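Local coordinates for protein L-Ala-D/L-Glu epimerase, a muconate lactonizing enzyme (Klebsiella pneumoniae subsp. pneumoniae MGH 78578, PDB 3FCP) that belongs to the muconate lactonizing enzyme family of the enolase superfamily and holds a magnesium ion in its barrel domain, at residues 224-229 / 250-255; 169-174 / 196-201. All coordinates share one frame; numbering follows the deposited sequence.

Contact 1: residues 224-229 / 250-255; sequences IEQPVS and DEAVAT. With MG (magnesium ion), chain I.
Gln226 OE1 is gripped by two backbone N-H groups of the turn at residues 250-253. Asp250 N donates to it at 2.9 Å, in the carbonyl plane, while Ala252 N reaches Gln226 OE1 from above that plane at 3.1 Å. The amide is fixed at its other end too: Gln226 NE2 gives a nearly straight bond of 2.8 Å to Val228 O, which lies in the amide plane. The bend at chi2 (65°) turns the amide into this position and leaves Gln226 CG 3.5 Å from Glu251 OE1, with amide and carboxylate nearly perpendicular. The type I turn thus held presents two successive acidic side chains to the magnesium ion. Asp250 OD2 binds the metal at 2.3 Å and Glu251 OE2 at 2.2 Å. Glu225 stays in the second shell, its extended chain bringing Glu225 OE2 to 2.8 Å from metal-bound water 1. Lys168 and Lys277 form salt bridges with Glu225 and Asp250 and probably ease the repulsion between them. Acids ending successive barrel strands, by position probably Asp199, Glu225 and Asp250, typify the enolase-superfamily metal site; here only Asp250 of these binds directly, and Glu251 and Asn201 complete the protein ligands.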
# COMPACT_ATOMS: atom_id res chain seq x y z
N ILE A 224 4.46 7.81 -26.19
CA ILE A 224 4.27 9.19 -25.74
C ILE A 224 5.43 9.51 -24.79
O ILE A 224 5.55 8.88 -23.74
CB ILE A 224 2.95 9.35 -24.96
CG1 ILE A 224 1.76 8.88 -25.82
CG2 ILE A 224 2.76 10.81 -24.55
CD1 ILE A 224 0.42 8.83 -25.05
N GLU A 225 6.26 10.47 -25.17
CA GLU A 225 7.42 10.84 -24.37
C GLU A 225 7.18 11.99 -23.38
O GLU A 225 6.62 13.03 -23.75
CB GLU A 225 8.59 11.21 -25.29
CG GLU A 225 9.93 11.38 -24.58
CD GLU A 225 11.06 11.78 -25.52
OE1 GLU A 225 10.91 11.60 -26.76
OE2 GLU A 225 12.11 12.25 -25.03
N GLN A 226 7.60 11.77 -22.14
CA GLN A 226 7.50 12.74 -21.04
C GLN A 226 6.32 13.71 -21.17
O GLN A 226 6.51 14.92 -21.29
CB GLN A 226 8.81 13.53 -20.96
CG GLN A 226 9.04 14.29 -19.66
CD GLN A 226 9.19 13.36 -18.47
OE1 GLN A 226 10.03 12.45 -18.47
NE2 GLN A 226 8.39 13.59 -17.44
N PRO A 227 5.09 13.18 -21.12
CA PRO A 227 3.89 14.01 -21.23
C PRO A 227 3.75 15.06 -20.14
O PRO A 227 3.30 16.18 -20.41
CB PRO A 227 2.75 12.98 -21.22
CG PRO A 227 3.33 11.85 -20.41
CD PRO A 227 4.73 11.76 -20.95
N VAL A 228 4.14 14.71 -18.92
CA VAL A 228 4.04 15.63 -17.80
C VAL A 228 5.40 16.09 -17.28
O VAL A 228 6.45 15.62 -17.73
CB VAL A 228 3.24 15.00 -16.63
CG1 VAL A 228 1.80 14.75 -17.07
CG2 VAL A 228 3.89 13.70 -16.19
N SER A 229 5.37 17.00 -16.31
CA SER A 229 6.59 17.54 -15.71
C SER A 229 7.36 16.52 -14.89
O SER A 229 6.78 15.60 -14.31
CB SER A 229 6.24 18.73 -14.81
OG SER A 229 7.38 19.13 -14.05
N ASP A 250 11.75 10.70 -20.00
CA ASP A 250 12.96 11.41 -20.41
C ASP A 250 13.51 12.18 -19.21
O ASP A 250 14.30 11.63 -18.44
CB ASP A 250 12.70 12.38 -21.59
CG ASP A 250 13.98 13.06 -22.09
OD1 ASP A 250 15.09 12.71 -21.62
OD2 ASP A 250 13.89 13.96 -22.97
N GLU A 251 13.08 13.42 -19.03
CA GLU A 251 13.55 14.23 -17.90
C GLU A 251 13.35 13.58 -16.54
O GLU A 251 14.06 13.91 -15.59
CB GLU A 251 12.88 15.62 -17.90
CG GLU A 251 13.44 16.63 -18.90
CD GLU A 251 13.10 16.30 -20.34
OE1 GLU A 251 12.11 15.57 -20.59
OE2 GLU A 251 13.82 16.77 -21.24
N ALA A 252 12.39 12.67 -16.43
CA ALA A 252 12.11 11.98 -15.17
C ALA A 252 13.21 10.99 -14.78
O ALA A 252 13.28 10.54 -13.63
CB ALA A 252 10.77 11.25 -15.24
N VAL A 253 14.07 10.64 -15.72
CA VAL A 253 15.13 9.68 -15.42
C VAL A 253 16.45 10.08 -16.07
O VAL A 253 16.55 10.18 -17.29
CB VAL A 253 14.71 8.26 -15.88
CG1 VAL A 253 14.42 8.27 -17.38
CG2 VAL A 253 15.80 7.26 -15.56
N ALA A 254 17.47 10.30 -15.24
CA ALA A 254 18.78 10.67 -15.74
C ALA A 254 19.83 9.62 -15.40
O ALA A 254 20.57 9.13 -16.27
CB ALA A 254 19.20 12.03 -15.16
N THR A 255 19.88 9.26 -14.11
CA THR A 255 20.86 8.31 -13.60
C THR A 255 20.23 6.97 -13.21
O THR A 255 19.01 6.84 -13.15
CB THR A 255 21.53 8.86 -12.35
OG1 THR A 255 20.55 8.91 -11.30
CG2 THR A 255 22.06 10.28 -12.59
MG MG I . 12.88 16.03 -23.14
O HOH W 1 11.01 14.45 -23.68
O HOH W 2 12.42 16.36 -25.50
O HOH W 3 15.05 17.03 -24.10

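Contact 2: residues 169-174 / 196-201. With MG (magnesium ion), chain I.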
# COMPACT_ATOMS: atom_id res chain seq x y z
N LEU A 169 7.15 13.22 -33.18
CA LEU A 169 6.53 14.53 -33.32
C LEU A 169 6.61 15.32 -32.03
O LEU A 169 6.30 14.80 -30.95
CB LEU A 169 5.05 14.39 -33.72
CG LEU A 169 4.64 13.22 -34.61
CD1 LEU A 169 3.16 13.37 -34.96
CD2 LEU A 169 5.49 13.15 -35.85
N LYS A 170 7.04 16.57 -32.12
CA LYS A 170 7.13 17.39 -30.93
C LYS A 170 5.87 18.22 -30.81
O LYS A 170 5.43 18.85 -31.78
CB LYS A 170 8.38 18.27 -30.97
CG LYS A 170 9.67 17.45 -31.00
CD LYS A 170 10.81 18.10 -30.21
CE LYS A 170 10.51 18.14 -28.72
NZ LYS A 170 11.68 18.68 -27.93
N ILE A 171 5.27 18.20 -29.63
CA ILE A 171 4.05 18.94 -29.37
C ILE A 171 4.12 19.50 -27.97
O ILE A 171 5.13 19.32 -27.28
CB ILE A 171 2.81 18.04 -29.49
CG1 ILE A 171 2.95 16.84 -28.54
CG2 ILE A 171 2.66 17.55 -30.93
CD1 ILE A 171 1.75 15.92 -28.51
N GLY A 172 3.06 20.17 -27.54
CA GLY A 172 3.03 20.75 -26.21
C GLY A 172 3.22 22.25 -26.21
O GLY A 172 3.19 22.88 -25.15
N ALA A 173 3.41 22.84 -27.38
CA ALA A 173 3.62 24.28 -27.50
C ALA A 173 2.33 25.02 -27.83
O ALA A 173 2.28 26.25 -27.78
CB ALA A 173 4.68 24.58 -28.56
N ARG A 174 1.29 24.28 -28.19
CA ARG A 174 0.01 24.87 -28.53
C ARG A 174 -1.11 24.30 -27.67
O ARG A 174 -0.87 23.46 -26.81
CB ARG A 174 -0.30 24.62 -30.01
CG ARG A 174 0.70 25.25 -30.97
CD ARG A 174 0.29 25.02 -32.41
NE ARG A 174 1.15 25.73 -33.35
CZ ARG A 174 2.42 25.44 -33.58
NH1 ARG A 174 3.01 24.44 -32.93
NH2 ARG A 174 3.11 26.15 -34.46
N ILE A 196 4.61 6.13 -35.23
CA ILE A 196 4.48 7.51 -34.79
C ILE A 196 4.64 7.65 -33.28
O ILE A 196 3.92 7.01 -32.51
CB ILE A 196 3.09 8.10 -35.18
CG1 ILE A 196 2.85 7.95 -36.69
CG2 ILE A 196 3.02 9.57 -34.76
CD1 ILE A 196 3.88 8.63 -37.57
N ARG A 197 5.59 8.47 -32.87
CA ARG A 197 5.82 8.73 -31.45
C ARG A 197 5.67 10.23 -31.26
O ARG A 197 5.89 11.00 -32.20
CB ARG A 197 7.24 8.31 -31.03
CG ARG A 197 7.61 6.84 -31.27
CD ARG A 197 8.27 6.64 -32.63
NE ARG A 197 8.73 5.27 -32.84
CZ ARG A 197 9.77 4.71 -32.22
NH1 ARG A 197 10.48 5.41 -31.33
NH2 ARG A 197 10.11 3.46 -32.48
N VAL A 198 5.28 10.66 -30.07
CA VAL A 198 5.14 12.08 -29.79
C VAL A 198 5.95 12.41 -28.55
O VAL A 198 6.16 11.55 -27.68
CB VAL A 198 3.67 12.51 -29.56
CG1 VAL A 198 2.80 12.03 -30.72
CG2 VAL A 198 3.16 11.97 -28.23
N ASP A 199 6.40 13.65 -28.46
CA ASP A 199 7.19 14.11 -27.33
C ASP A 199 6.59 15.44 -26.88
O ASP A 199 6.61 16.42 -27.63
CB ASP A 199 8.65 14.27 -27.75
CG ASP A 199 9.55 14.75 -26.62
OD1 ASP A 199 9.13 14.67 -25.44
OD2 ASP A 199 10.68 15.21 -26.91
N VAL A 200 6.04 15.46 -25.66
CA VAL A 200 5.43 16.67 -25.11
C VAL A 200 6.45 17.44 -24.27
O VAL A 200 6.20 18.56 -23.84
CB VAL A 200 4.22 16.31 -24.21
CG1 VAL A 200 3.31 17.52 -24.05
CG2 VAL A 200 3.46 15.13 -24.80
N ASN A 201 7.60 16.81 -24.03
CA ASN A 201 8.68 17.40 -23.25
C ASN A 201 8.24 18.20 -22.03
O ASN A 201 8.55 19.39 -21.90
CB ASN A 201 9.56 18.27 -24.16
CG ASN A 201 10.89 18.65 -23.51
OD1 ASN A 201 11.60 17.79 -22.96
ND2 ASN A 201 11.25 19.92 -23.59
MG MG I . 12.88 16.03 -23.14
O HOH W 2 12.42 16.36 -25.50
O HOH W 1 11.01 14.45 -23.68
O HOH W 3 15.05 17.03 -24.10
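A right-handed beta-alpha-beta unit brings residues 169-174 and 196-201 together, as neighbouring parallel strands of the barrel and the loops that follow them. Three backbone bonds join the two: Leu169 N to Arg197 O, Asp199 N to Leu169 O (2.7 Å), and Ile171 N to Asp199 O (3.0 Å), the last carrying the pairing beyond the end of strand 166-170. Val200 CA adds a C-H...O contact to Ile171 O.

Leu169 and Val198 share the outer face, where Leu169 and Ile196 pack on the connecting helix 176-189, the usual packing of a TIM barrel, in which apolar side chains fill the layer between strands and helices. There Leu169 CD1 meets Ile196 CG2 at 3.8 Å. Farther along, the CD1 end of Ile171 rests on Val198 CB at 4.1 Å, and its CG1 meets Val200 CG2. Rotation of Ile171 CG1 to between the backbone N and the carbonyl carbon (chi1 56°) brings this branch against both valines. Gly172 lets the chain turn closely beside Val200 CG1; a positive phi of 104° suits a residue without CB.

Lys170 and Asp199 project from the other face, into the barrel, side by side and pointing the same way. Bends at chi2 and chi3 lay Lys170 CE 3.4 Å from Asp199 OD2, although the salt bridge from NZ is long; Lys168 is a second cationic partner of this carboxylate. Asp199 does not bind the magnesium ion directly. Instead it meets two metal-bound waters: water 2 donates to Asp199 OD2, and water 1 lies 2.6 Å from Asp199 OD1. Asp199 OD1 is also met from above the carboxylate plane by Asn201 N, closing an Asx turn that probably helps to orient Asn201, whose OD1 binds the magnesium ion at 2.2 Å.

How the contacts relate
Both contacts are largely buried and meet on one sheet: strand 223-225 of contact 1 lies beside strand 195-199 of contact 2, with probable backbone hydrogen bonds from Glu225 N to Val198 O and from Val200 N to Glu225 O. Contact 2 spans adjacent strands, so main-chain pairing and an apolar layer toward the helix dominate it. Contact 1 lies mostly in the loops at the strand ends, with Glu225 still on its strand, and a glutamine amide, accepting two backbone N-H groups, ties the two loops. The magnesium ion unites them: contact 1 supplies two carboxylate ligands, contact 2 one amide oxygen, and Glu225 and Asp199 share the second shell through water 1.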